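Local coordinates for protein heme oxygenase (Chlamydomonas reinhardtii, PDB 4RAJ) that probably catalyses the oxygen-dependent opening of heme to biliverdin, as other heme oxygenases do, and was crystallised here without heme, at residues A[40-45]-A[228-233]; A[59-64]-A[109-114]; A[65-70]-A[138-143]; A[86-91]-A[188-193]; A[144-149]-A[215-220]. All coordinates share one frame; numbering follows the deposited sequence.

In the fold
Five contacts illustrate how an all-helical heme oxygenase chain closes upon itself. Interaction 5 lies nearest the middle, about 7 Å from the centre of the chain, and holds T146, Q147 and F218 of the pocket in which a PG6 molecule is bound; F60 of the same pocket belongs to 59-64 in interaction 2. Interaction 3, its centre about 10 Å from that of interaction 5, shares helix 140-151 with it and is joined to it by a probable hydrogen bond between E68 OE2 and H148 NE2 (2.8 Å). Interaction 4 touches interaction 5 where F191 CE2 packs 3.5 Å from V144 CG1. Interaction 1, about 20 Å from the chain's centre, touches interaction 2 through F228 and C59.

Interaction 1: residues A[40-45]-A[228-233]; sequences NARLIA and FPLPAT
L230 meets both R42 and A45, and it is the side chain by which 228-233 touches 40-45. The tail after helix 204-227 first passes F228, whose CB is directed at helix 29-47 and whose ring packs on L46, farther along it, and on K55 and C59 of helix 50-76. L230 follows. Its CD1 methyl comes against the aliphatic stem of R42, 3.5 Å from R42 CG, and is also 3.7 Å from A45 CB. The second methyl, L230 CD2, stands 3.8 Å from A45 CB, which places the alanine methyl against both ends of the leucine fork. Their i, i+3 spacing puts R42 and A45 on one face of helix 29-47, one of the helices of the all-helical heme oxygenase fold. The arginine chain is extended from CG to NE (chi2 170°, chi3 -174°), which lays its methylene groups beside the leucine and carries the guanidinium onward. That group turns back to its own helix, where R42 NH1 bonds to L38 O, while the R42 side chain also touches I225 and K226 of helix 204-227. Beyond L230, P231 leans instead on L52 of helix 50-76, a residue that L230 touches too.

Interaction 2: residues A[59-64]-A[109-114]; sequences CFYYVF and ATWQAQ
Y61 and W111 supply the aromatic part of this surface contact, which joins helix 50-76, carrier of F60 of the PG6 pocket, to the short helix 111-114 of the all-helical fold. Y61 CE2 approaches the six-membered part of the indole at W111 CZ3, 4.3 Å away, an oblique touch between ring carbons. The Y61 ring is swung out with CG opposite the backbone N (chi1 161°), while W111 is also flanked by V103 and Q104 of helix 96-107. Within the first helix, Y61 CD2 sits 3.9 Å above the plane of the Y62 ring, over its centre; within the second, Q112 CB lies 4.0 Å above the indole plane, toward its rim. The polar part is looser. Y62 OH and Q112 NE2 are 4.5 Å apart, too far for a hydrogen bond, and the Y62 ring has a cation-pi partner in K118. With 108 Å² buried and no hydrogen bond across it, the contact probably rests mainly on dispersion, and no bond across it fixes how the rings are turned.

Interaction 3: residues A[65-70]-A[138-143]; sequences VALEAA and ALLLAH
L67 reaches across to L140 and H143, the first of two residues of 65-70 that touch 138-143. Its CG lies opposite the backbone N (chi1 179°), and the branch leaves the helix flank to end among the partner's atoms. One methyl, L67 CD1, is 4.0 Å from H143 CB and also approaches L140 CD2; the other, L67 CD2, rests 3.9 Å from the backbone oxygen H143 O. The two leucine side chains run past each other in opposite senses, whereas L67 and H143 cross at a slant. Replacing L67 with an alanine would probably open a gap beside H143 CB and leave L140 CD2 without one of its methyl neighbours. One turn later A70, with its CB directed at the other helix, takes the end of L140: L140 CD1 lies 3.7 Å from A70 CB, and the second methyl, L140 CD2, 4.0 Å from the same atom. The imidazole of H143 leads away from this contact and is held on both nitrogens, NE2 by E213 and ND1 by the hydroxyl of Y125. All four touching residues are buried, in the interior of the helical bundle. The contact itself is apolar, methyl groups filling the interface without directed bonds; the histidine's polar atoms are satisfied by residues of other helices, which is likely to limit its rotation.

Interaction 4: residues A[86-91]-A[188-193]; sequences KDVLKG and RSAFKK
The ring of F191 receives two aliphatic groups from the neighbouring helix 86-89, both at oblique positions around it. V88 CG2 stands 3.8 Å from F191 CD2, and L89 CD2 lies 4.3 Å from F191 CE2, so they meet adjacent ring carbons, from opposite sides of the ring plane. The ring is carried there by a first torsion that sets CG opposite the backbone N (chi1 -177°), and the V88 and F191 side chains cross at about a right angle. F195 of the same helix and F85 meet it as rings; V144 and L149 of helix 140-151 add aliphatic contacts. V88 divides its methyls: CG1 lies 4.1 Å from A190 CB. A190 and F191, successive residues of helix 184-200, thus present a small methyl and a broad ring to one valine. The backbones come close here, with the CA atoms of V88 and F191 only 5.9 Å apart. With no hydrogen bond crossing between them, nonpolar packing probably holds these two segments of the all-helical heme oxygenase fold together, and F191 is likely to contribute chiefly by offering a wide hydrocarbon surface.

Interaction 5: residues A[144-149]-A[215-220]; sequences VYTQHL and LAAFGH
T146 and A217 bring helices 140-151 and 204-227 together, their local axes 9.2 Å apart at closest approach and their N-to-C directions at 48°. The CA atoms of these two residues are 6.7 Å apart. The T146 methyl does most of the touching: CG2 meets A217 CB at 3.6 Å and also stands over one face of the F218 ring, in a CH-pi contact 4.2 Å from the ring centroid and 28° off its normal. The threonine's first torsion (chi1 -51°) sends that methyl opposite the backbone N and out to the other helix, leaving OG1 to bond with A142 O one turn back and with H214 ND1. The small A217 suits a close helix pair in the core of the heme oxygenase fold, where, in relatives, heme lies sandwiched between helices. Here T146, Q147 and F218 instead line the pocket holding a PG6 molecule, probably taken from the crystallisation liquor, with the Q147 side chain about 3 Å from it. Q147 bends at its second torsion, which brings NE2 to 3.9 Å from A217 CB. The same nitrogen hydrogen-bonds to N221 OD1 and to Y125 OH, so this buried amide is tied to two other side chains. The F218 ring, beyond its threonine methyl, meets H32 and packs edge-to-face with H214.

Interaction 1: residues A[40-45]-A[228-233]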
# COMPACT_ATOMS: atom_id res chain seq x y z
N ASN A 40 -9.57 -11.90 1.74
CA ASN A 40 -9.67 -13.33 1.46
C ASN A 40 -10.99 -13.71 0.77
O ASN A 40 -11.01 -14.59 -0.08
CB ASN A 40 -9.50 -14.16 2.75
CG ASN A 40 -8.14 -13.97 3.39
OD1 ASN A 40 -8.03 -13.55 4.53
ND2 ASN A 40 -7.09 -14.22 2.62
N ALA A 41 -12.08 -13.06 1.14
CA ALA A 41 -13.38 -13.36 0.52
C ALA A 41 -13.41 -13.01 -0.96
O ALA A 41 -14.27 -13.49 -1.70
CB ALA A 41 -14.49 -12.64 1.22
N ARG A 42 -12.48 -12.17 -1.40
CA ARG A 42 -12.47 -11.73 -2.79
C ARG A 42 -11.34 -12.36 -3.62
O ARG A 42 -11.41 -12.37 -4.84
CB ARG A 42 -12.38 -10.21 -2.86
CG ARG A 42 -13.76 -9.56 -2.68
CD ARG A 42 -13.67 -8.06 -2.50
NE ARG A 42 -14.97 -7.47 -2.19
CZ ARG A 42 -15.59 -7.56 -1.01
NH1 ARG A 42 -15.05 -8.25 -0.01
NH2 ARG A 42 -16.78 -6.98 -0.84
N LEU A 43 -10.33 -12.91 -2.96
CA LEU A 43 -9.24 -13.60 -3.65
C LEU A 43 -9.68 -14.67 -4.61
O LEU A 43 -9.19 -14.73 -5.74
CB LEU A 43 -8.29 -14.24 -2.64
CG LEU A 43 -7.47 -13.27 -1.84
CD1 LEU A 43 -6.53 -14.05 -0.94
CD2 LEU A 43 -6.72 -12.34 -2.77
N ILE A 44 -10.58 -15.56 -4.16
CA ILE A 44 -11.01 -16.66 -5.01
C ILE A 44 -11.68 -16.10 -6.26
O ILE A 44 -11.46 -16.58 -7.37
CB ILE A 44 -11.96 -17.63 -4.27
CG1 ILE A 44 -11.15 -18.72 -3.59
CG2 ILE A 44 -12.92 -18.31 -5.23
CD1 ILE A 44 -10.23 -19.45 -4.53
N ALA A 45 -12.46 -15.04 -6.06
CA ALA A 45 -13.11 -14.39 -7.19
C ALA A 45 -12.05 -13.84 -8.14
O ALA A 45 -12.13 -14.05 -9.34
CB ALA A 45 -14.03 -13.27 -6.70
N PHE A 228 -15.11 -2.14 -5.64
CA PHE A 228 -14.64 -2.81 -6.86
C PHE A 228 -15.74 -3.72 -7.39
O PHE A 228 -16.30 -4.53 -6.65
CB PHE A 228 -13.36 -3.62 -6.60
CG PHE A 228 -12.82 -4.32 -7.85
CD1 PHE A 228 -12.12 -3.60 -8.82
CD2 PHE A 228 -13.02 -5.68 -8.04
CE1 PHE A 228 -11.63 -4.24 -9.96
CE2 PHE A 228 -12.53 -6.32 -9.19
CZ PHE A 228 -11.84 -5.60 -10.14
N PRO A 229 -16.07 -3.57 -8.69
CA PRO A 229 -17.16 -4.32 -9.32
C PRO A 229 -16.79 -5.77 -9.64
O PRO A 229 -16.22 -6.05 -10.69
CB PRO A 229 -17.42 -3.53 -10.60
CG PRO A 229 -16.10 -2.90 -10.93
CD PRO A 229 -15.45 -2.59 -9.61
N LEU A 230 -17.14 -6.67 -8.73
CA LEU A 230 -16.89 -8.10 -8.93
C LEU A 230 -18.08 -8.80 -9.58
O LEU A 230 -19.16 -8.86 -9.00
CB LEU A 230 -16.57 -8.77 -7.60
CG LEU A 230 -15.09 -9.07 -7.39
CD1 LEU A 230 -14.89 -9.73 -6.04
CD2 LEU A 230 -14.59 -9.98 -8.50
N PRO A 231 -17.87 -9.35 -10.79
CA PRO A 231 -18.90 -10.11 -11.50
C PRO A 231 -19.53 -11.19 -10.63
O PRO A 231 -18.82 -11.77 -9.80
CB PRO A 231 -18.13 -10.73 -12.67
CG PRO A 231 -16.99 -9.80 -12.90
CD PRO A 231 -16.60 -9.31 -11.53
N ALA A 232 -20.82 -11.44 -10.80
CA ALA A 232 -21.49 -12.51 -10.06
C ALA A 232 -20.84 -13.87 -10.35
O ALA A 232 -20.77 -14.74 -9.48
CB ALA A 232 -22.97 -12.55 -10.41
N THR A 233 -20.37 -14.04 -11.58
CA THR A 233 -19.75 -15.29 -11.99
C THR A 233 -18.42 -15.54 -11.28
O THR A 233 -17.86 -16.64 -11.34
CB THR A 233 -19.52 -15.31 -13.51
OG1 THR A 233 -19.23 -13.99 -13.97
CG2 THR A 233 -20.76 -15.80 -14.21

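Interaction 2: residues A[59-64]-A[109-114]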
# COMPACT_ATOMS: atom_id res chain seq x y z
N CYS A 59 -6.43 -0.76 -8.82
CA CYS A 59 -6.90 0.14 -7.78
C CYS A 59 -5.75 0.57 -6.90
O CYS A 59 -5.58 1.73 -6.57
CB CYS A 59 -7.98 -0.52 -6.91
SG CYS A 59 -9.46 -0.86 -7.83
N PHE A 60 -4.95 -0.41 -6.51
CA PHE A 60 -3.88 -0.11 -5.60
C PHE A 60 -2.62 0.39 -6.30
O PHE A 60 -1.75 1.00 -5.67
CB PHE A 60 -3.64 -1.35 -4.73
CG PHE A 60 -4.74 -1.51 -3.74
CD1 PHE A 60 -4.67 -0.85 -2.52
CD2 PHE A 60 -5.90 -2.17 -4.07
CE1 PHE A 60 -5.71 -0.93 -1.61
CE2 PHE A 60 -6.96 -2.25 -3.17
CZ PHE A 60 -6.86 -1.63 -1.94
N TYR A 61 -2.55 0.18 -7.61
CA TYR A 61 -1.56 0.88 -8.41
C TYR A 61 -1.75 2.38 -8.16
O TYR A 61 -0.80 3.10 -7.81
CB TYR A 61 -1.69 0.53 -9.89
CG TYR A 61 -1.03 1.52 -10.82
CD1 TYR A 61 0.34 1.73 -10.78
CD2 TYR A 61 -1.78 2.24 -11.74
CE1 TYR A 61 0.96 2.65 -11.65
CE2 TYR A 61 -1.18 3.16 -12.60
CZ TYR A 61 0.19 3.35 -12.55
OH TYR A 61 0.77 4.28 -13.40
N TYR A 62 -2.99 2.85 -8.29
CA TYR A 62 -3.27 4.27 -8.07
C TYR A 62 -3.06 4.69 -6.62
O TYR A 62 -2.63 5.82 -6.38
CB TYR A 62 -4.70 4.60 -8.49
CG TYR A 62 -4.86 4.56 -10.00
CD1 TYR A 62 -4.06 5.34 -10.82
CD2 TYR A 62 -5.81 3.73 -10.60
CE1 TYR A 62 -4.20 5.30 -12.21
CE2 TYR A 62 -5.97 3.69 -11.98
CZ TYR A 62 -5.16 4.48 -12.78
OH TYR A 62 -5.32 4.42 -14.15
N VAL A 63 -3.38 3.82 -5.67
CA VAL A 63 -3.11 4.15 -4.26
C VAL A 63 -1.61 4.40 -4.08
O VAL A 63 -1.19 5.44 -3.54
CB VAL A 63 -3.56 3.05 -3.30
CG1 VAL A 63 -3.03 3.32 -1.87
CG2 VAL A 63 -5.10 2.93 -3.30
N PHE A 64 -0.80 3.47 -4.55
CA PHE A 64 0.64 3.67 -4.37
C PHE A 64 1.21 4.81 -5.22
O PHE A 64 2.14 5.47 -4.79
CB PHE A 64 1.40 2.36 -4.63
CG PHE A 64 1.29 1.40 -3.48
CD1 PHE A 64 2.05 1.60 -2.33
CD2 PHE A 64 0.38 0.36 -3.50
CE1 PHE A 64 1.93 0.74 -1.24
CE2 PHE A 64 0.25 -0.50 -2.41
CZ PHE A 64 1.03 -0.31 -1.28
N ALA A 109 -1.93 -3.95 -24.10
CA ALA A 109 -1.86 -2.61 -24.68
C ALA A 109 -2.90 -1.63 -24.13
O ALA A 109 -2.59 -0.46 -23.90
CB ALA A 109 -1.99 -2.71 -26.20
N THR A 110 -4.12 -2.11 -23.91
CA THR A 110 -5.20 -1.23 -23.48
C THR A 110 -5.46 -1.30 -21.98
O THR A 110 -6.57 -1.04 -21.52
CB THR A 110 -6.49 -1.55 -24.22
OG1 THR A 110 -6.86 -2.91 -23.95
CG2 THR A 110 -6.27 -1.36 -25.73
N TRP A 111 -4.41 -1.61 -21.20
CA TRP A 111 -4.56 -1.70 -19.75
C TRP A 111 -5.26 -0.49 -19.12
O TRP A 111 -6.09 -0.65 -18.23
CB TRP A 111 -3.19 -1.91 -19.08
CG TRP A 111 -2.19 -0.79 -19.21
CD1 TRP A 111 -1.25 -0.65 -20.18
CD2 TRP A 111 -2.01 0.31 -18.31
NE1 TRP A 111 -0.51 0.49 -19.96
CE2 TRP A 111 -0.96 1.10 -18.82
CE3 TRP A 111 -2.65 0.72 -17.14
CZ2 TRP A 111 -0.52 2.27 -18.20
CZ3 TRP A 111 -2.22 1.88 -16.52
CH2 TRP A 111 -1.16 2.64 -17.05
N GLN A 112 -4.94 0.71 -19.59
CA GLN A 112 -5.49 1.89 -18.94
C GLN A 112 -7.00 1.97 -19.10
O GLN A 112 -7.72 2.27 -18.14
CB GLN A 112 -4.82 3.15 -19.48
CG GLN A 112 -5.12 4.39 -18.69
CD GLN A 112 -4.09 5.46 -18.95
OE1 GLN A 112 -3.91 5.89 -20.08
NE2 GLN A 112 -3.39 5.88 -17.90
N ALA A 113 -7.50 1.68 -20.30
CA ALA A 113 -8.94 1.58 -20.52
C ALA A 113 -9.57 0.45 -19.70
O ALA A 113 -10.67 0.62 -19.18
CB ALA A 113 -9.25 1.37 -21.98
N GLN A 114 -8.89 -0.69 -19.58
CA GLN A 114 -9.49 -1.81 -18.86
C GLN A 114 -9.57 -1.54 -17.36
O GLN A 114 -10.32 -2.21 -16.66
CB GLN A 114 -8.73 -3.13 -19.08
CG GLN A 114 -8.16 -3.33 -20.46
CD GLN A 114 -7.87 -4.78 -20.82
OE1 GLN A 114 -7.48 -5.57 -19.96
NE2 GLN A 114 -7.94 -5.10 -22.11

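Interaction 3: residues A[65-70]-A[138-143]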
# COMPACT_ATOMS: atom_id res chain seq x y z
N VAL A 65 0.67 5.05 -6.42
CA VAL A 65 1.11 6.23 -7.17
C VAL A 65 0.89 7.49 -6.32
O VAL A 65 1.78 8.34 -6.21
CB VAL A 65 0.36 6.38 -8.51
CG1 VAL A 65 0.47 7.80 -9.05
CG2 VAL A 65 0.89 5.37 -9.54
N ALA A 66 -0.28 7.58 -5.69
CA ALA A 66 -0.66 8.77 -4.94
C ALA A 66 0.23 8.96 -3.71
O ALA A 66 0.74 10.06 -3.47
CB ALA A 66 -2.13 8.69 -4.52
N LEU A 67 0.37 7.90 -2.91
CA LEU A 67 1.19 7.93 -1.71
C LEU A 67 2.65 8.27 -2.03
O LEU A 67 3.30 9.10 -1.38
CB LEU A 67 1.10 6.58 -0.99
CG LEU A 67 1.90 6.32 0.29
CD1 LEU A 67 1.77 7.47 1.27
CD2 LEU A 67 1.39 5.03 0.92
N GLU A 68 3.19 7.63 -3.06
CA GLU A 68 4.59 7.81 -3.37
C GLU A 68 4.86 9.18 -4.01
O GLU A 68 5.92 9.77 -3.81
CB GLU A 68 5.09 6.65 -4.24
CG GLU A 68 5.28 5.39 -3.37
CD GLU A 68 5.33 4.07 -4.14
OE1 GLU A 68 5.62 4.09 -5.35
OE2 GLU A 68 5.09 3.02 -3.50
N ALA A 69 3.88 9.72 -4.74
CA ALA A 69 4.02 11.06 -5.30
C ALA A 69 4.01 12.10 -4.17
O ALA A 69 4.76 13.08 -4.20
CB ALA A 69 2.90 11.35 -6.28
N ALA A 70 3.16 11.88 -3.18
CA ALA A 70 3.06 12.78 -2.04
C ALA A 70 4.37 12.76 -1.24
O ALA A 70 4.88 13.81 -0.84
CB ALA A 70 1.88 12.40 -1.14
N ALA A 138 4.45 14.59 7.52
CA ALA A 138 4.82 13.54 8.45
C ALA A 138 3.75 12.43 8.57
O ALA A 138 4.08 11.26 8.81
CB ALA A 138 5.12 14.13 9.84
N LEU A 139 2.47 12.80 8.41
CA LEU A 139 1.36 11.85 8.56
C LEU A 139 1.35 10.80 7.44
O LEU A 139 0.74 9.74 7.59
CB LEU A 139 0.01 12.59 8.60
CG LEU A 139 -0.18 13.53 9.81
CD1 LEU A 139 -1.62 14.09 9.93
CD2 LEU A 139 0.24 12.83 11.10
N LEU A 140 2.03 11.11 6.34
CA LEU A 140 2.23 10.14 5.26
C LEU A 140 2.96 8.89 5.75
O LEU A 140 2.78 7.79 5.22
CB LEU A 140 3.02 10.78 4.11
CG LEU A 140 2.31 11.86 3.28
CD1 LEU A 140 3.30 12.51 2.27
CD2 LEU A 140 1.10 11.26 2.57
N LEU A 141 3.78 9.06 6.79
CA LEU A 141 4.59 7.94 7.28
C LEU A 141 3.72 6.88 7.95
O LEU A 141 4.09 5.70 7.95
CB LEU A 141 5.68 8.45 8.25
CG LEU A 141 6.76 9.37 7.67
CD1 LEU A 141 7.58 10.00 8.80
CD2 LEU A 141 7.68 8.64 6.70
N ALA A 142 2.56 7.28 8.47
CA ALA A 142 1.60 6.34 9.01
C ALA A 142 1.01 5.51 7.89
O ALA A 142 0.70 4.33 8.08
CB ALA A 142 0.48 7.07 9.78
N HIS A 143 0.85 6.11 6.71
CA HIS A 143 0.33 5.35 5.59
C HIS A 143 1.37 4.44 4.96
O HIS A 143 1.02 3.38 4.43
CB HIS A 143 -0.29 6.26 4.53
CG HIS A 143 -1.49 7.01 5.01
ND1 HIS A 143 -2.67 7.03 4.31
CD2 HIS A 143 -1.64 7.89 6.03
CE1 HIS A 143 -3.55 7.78 4.95
NE2 HIS A 143 -2.94 8.34 5.98

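Interaction 4: residues A[86-91]-A[188-193]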
# COMPACT_ATOMS: atom_id res chain seq x y z
N LYS A 86 14.36 9.14 4.17
CA LYS A 86 14.75 9.00 2.76
C LYS A 86 15.41 7.66 2.44
O LYS A 86 15.04 7.00 1.47
CB LYS A 86 15.67 10.15 2.34
CG LYS A 86 16.19 10.03 0.91
CD LYS A 86 16.38 11.40 0.30
CE LYS A 86 16.99 11.32 -1.09
NZ LYS A 86 16.98 12.65 -1.76
N ASP A 87 16.38 7.24 3.25
CA ASP A 87 17.09 5.99 2.94
C ASP A 87 16.18 4.75 3.00
O ASP A 87 16.29 3.86 2.16
CB ASP A 87 18.28 5.80 3.88
CG ASP A 87 19.38 6.83 3.64
OD1 ASP A 87 19.41 7.44 2.55
OD2 ASP A 87 20.22 7.01 4.54
N VAL A 88 15.26 4.70 3.97
CA VAL A 88 14.38 3.54 4.10
C VAL A 88 13.22 3.60 3.09
O VAL A 88 12.69 2.57 2.67
CB VAL A 88 13.82 3.40 5.56
CG1 VAL A 88 14.96 3.18 6.56
CG2 VAL A 88 12.99 4.61 5.97
N LEU A 89 12.86 4.80 2.65
CA LEU A 89 11.79 4.95 1.67
C LEU A 89 12.25 4.68 0.24
O LEU A 89 11.54 4.04 -0.54
CB LEU A 89 11.20 6.37 1.73
CG LEU A 89 10.39 6.75 2.96
CD1 LEU A 89 10.04 8.24 2.92
CD2 LEU A 89 9.12 5.91 3.02
N LYS A 90 13.43 5.18 -0.10
CA LYS A 90 13.89 5.17 -1.47
C LYS A 90 14.80 3.99 -1.76
O LYS A 90 15.47 3.97 -2.78
CB LYS A 90 14.61 6.48 -1.79
CG LYS A 90 13.79 7.74 -1.46
CD LYS A 90 12.55 7.85 -2.33
CE LYS A 90 12.90 7.91 -3.80
NZ LYS A 90 11.70 8.20 -4.64
N GLY A 91 14.81 3.00 -0.87
CA GLY A 91 15.74 1.88 -1.03
C GLY A 91 15.09 0.56 -1.40
O GLY A 91 15.68 -0.50 -1.22
N ARG A 188 11.37 -3.79 5.88
CA ARG A 188 10.30 -3.67 6.86
C ARG A 188 10.87 -3.38 8.26
O ARG A 188 10.36 -2.49 8.95
CB ARG A 188 9.43 -4.92 6.83
CG ARG A 188 8.78 -5.24 8.13
CD ARG A 188 7.55 -6.12 7.94
NE ARG A 188 6.56 -5.72 8.92
CZ ARG A 188 5.32 -6.18 8.99
NH1 ARG A 188 4.93 -7.10 8.13
NH2 ARG A 188 4.47 -5.75 9.93
N SER A 189 11.91 -4.10 8.67
CA SER A 189 12.44 -3.93 10.02
C SER A 189 13.13 -2.57 10.17
O SER A 189 13.03 -1.93 11.22
CB SER A 189 13.41 -5.05 10.39
OG SER A 189 14.60 -4.96 9.64
N ALA A 190 13.82 -2.13 9.12
CA ALA A 190 14.50 -0.83 9.13
C ALA A 190 13.50 0.32 9.26
O ALA A 190 13.73 1.28 9.99
CB ALA A 190 15.35 -0.66 7.87
N PHE A 191 12.41 0.23 8.52
CA PHE A 191 11.39 1.27 8.62
C PHE A 191 10.76 1.27 10.01
O PHE A 191 10.56 2.32 10.60
CB PHE A 191 10.30 1.11 7.56
CG PHE A 191 9.28 2.21 7.60
CD1 PHE A 191 8.15 2.10 8.41
CD2 PHE A 191 9.49 3.38 6.90
CE1 PHE A 191 7.22 3.13 8.48
CE2 PHE A 191 8.57 4.43 6.97
CZ PHE A 191 7.43 4.29 7.76
N LYS A 192 10.43 0.08 10.51
CA LYS A 192 9.82 -0.02 11.84
C LYS A 192 10.69 0.60 12.91
O LYS A 192 10.22 1.36 13.75
CB LYS A 192 9.56 -1.47 12.22
CG LYS A 192 8.26 -2.04 11.74
CD LYS A 192 7.84 -3.10 12.73
CE LYS A 192 6.56 -3.77 12.33
NZ LYS A 192 6.87 -4.99 11.54
N LYS A 193 11.97 0.26 12.90
CA LYS A 193 12.91 0.76 13.89
C LYS A 193 12.97 2.28 13.88
O LYS A 193 12.89 2.93 14.92
CB LYS A 193 14.30 0.17 13.66
CG LYS A 193 15.37 0.64 14.63
CD LYS A 193 16.48 -0.40 14.75
CE LYS A 193 17.63 0.13 15.57
NZ LYS A 193 18.23 1.31 14.91

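Interaction 5: residues A[144-149]-A[215-220]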
# COMPACT_ATOMS: atom_id res chain seq x y z
N VAL A 144 2.62 4.85 5.01
CA VAL A 144 3.71 3.95 4.63
C VAL A 144 3.71 2.74 5.55
O VAL A 144 3.82 1.60 5.09
CB VAL A 144 5.08 4.65 4.72
CG1 VAL A 144 6.22 3.65 4.49
CG2 VAL A 144 5.15 5.79 3.72
N TYR A 145 3.55 2.99 6.85
CA TYR A 145 3.59 1.91 7.84
C TYR A 145 2.52 0.86 7.52
O TYR A 145 2.79 -0.35 7.55
CB TYR A 145 3.40 2.46 9.27
CG TYR A 145 3.36 1.38 10.32
CD1 TYR A 145 4.49 0.61 10.59
CD2 TYR A 145 2.20 1.12 11.04
CE1 TYR A 145 4.46 -0.39 11.55
CE2 TYR A 145 2.17 0.11 12.01
CZ TYR A 145 3.31 -0.64 12.26
OH TYR A 145 3.30 -1.64 13.21
N THR A 146 1.33 1.34 7.17
CA THR A 146 0.19 0.49 6.87
C THR A 146 0.27 -0.22 5.52
O THR A 146 0.04 -1.42 5.43
CB THR A 146 -1.11 1.31 6.88
OG1 THR A 146 -1.20 2.06 8.11
CG2 THR A 146 -2.32 0.40 6.75
N GLN A 147 0.56 0.56 4.48
CA GLN A 147 0.49 0.10 3.09
C GLN A 147 1.75 -0.61 2.65
O GLN A 147 1.71 -1.75 2.19
CB GLN A 147 0.23 1.29 2.16
CG GLN A 147 -1.02 2.14 2.51
CD GLN A 147 -2.31 1.45 2.13
OE1 GLN A 147 -2.32 0.26 1.81
NE2 GLN A 147 -3.42 2.19 2.16
N HIS A 148 2.89 0.06 2.77
CA HIS A 148 4.12 -0.51 2.22
C HIS A 148 4.60 -1.73 2.99
O HIS A 148 5.16 -2.65 2.41
CB HIS A 148 5.21 0.54 2.19
CG HIS A 148 5.02 1.56 1.13
ND1 HIS A 148 4.27 2.70 1.32
CD2 HIS A 148 5.47 1.60 -0.15
CE1 HIS A 148 4.27 3.41 0.20
NE2 HIS A 148 4.99 2.77 -0.70
N LEU A 149 4.37 -1.74 4.29
CA LEU A 149 4.91 -2.83 5.10
C LEU A 149 4.05 -4.08 4.95
O LEU A 149 4.55 -5.21 5.04
CB LEU A 149 5.05 -2.39 6.56
CG LEU A 149 6.43 -1.84 6.94
CD1 LEU A 149 6.88 -0.71 6.02
CD2 LEU A 149 6.49 -1.39 8.39
N LEU A 215 -5.33 3.97 11.13
CA LEU A 215 -6.68 3.42 11.05
C LEU A 215 -7.36 3.85 9.74
O LEU A 215 -8.11 3.09 9.14
CB LEU A 215 -7.53 3.86 12.25
CG LEU A 215 -7.02 3.39 13.61
CD1 LEU A 215 -7.87 4.03 14.72
CD2 LEU A 215 -7.06 1.87 13.70
N ALA A 216 -7.10 5.09 9.33
CA ALA A 216 -7.74 5.64 8.13
C ALA A 216 -7.30 4.87 6.88
O ALA A 216 -8.09 4.70 5.95
CB ALA A 216 -7.43 7.13 7.96
N ALA A 217 -6.05 4.42 6.87
CA ALA A 217 -5.55 3.66 5.72
C ALA A 217 -6.33 2.36 5.57
O ALA A 217 -6.70 1.99 4.45
CB ALA A 217 -4.06 3.40 5.86
N PHE A 218 -6.60 1.67 6.68
CA PHE A 218 -7.45 0.48 6.62
C PHE A 218 -8.84 0.85 6.11
O PHE A 218 -9.41 0.17 5.26
CB PHE A 218 -7.58 -0.19 7.99
CG PHE A 218 -6.40 -1.00 8.39
CD1 PHE A 218 -6.30 -2.33 8.02
CD2 PHE A 218 -5.38 -0.44 9.16
CE1 PHE A 218 -5.20 -3.10 8.39
CE2 PHE A 218 -4.28 -1.20 9.53
CZ PHE A 218 -4.19 -2.53 9.14
N GLY A 219 -9.38 1.94 6.64
CA GLY A 219 -10.71 2.37 6.25
C GLY A 219 -10.82 2.67 4.77
O GLY A 219 -11.78 2.24 4.10
N HIS A 220 -9.83 3.40 4.25
CA HIS A 220 -9.80 3.72 2.83
C HIS A 220 -9.67 2.45 1.99
O HIS A 220 -10.35 2.29 0.97
CB HIS A 220 -8.65 4.69 2.53
CG HIS A 220 -8.94 6.11 2.91
ND1 HIS A 220 -9.85 6.89 2.23
CD2 HIS A 220 -8.43 6.89 3.90
CE1 HIS A 220 -9.89 8.09 2.79
NE2 HIS A 220 -9.04 8.11 3.80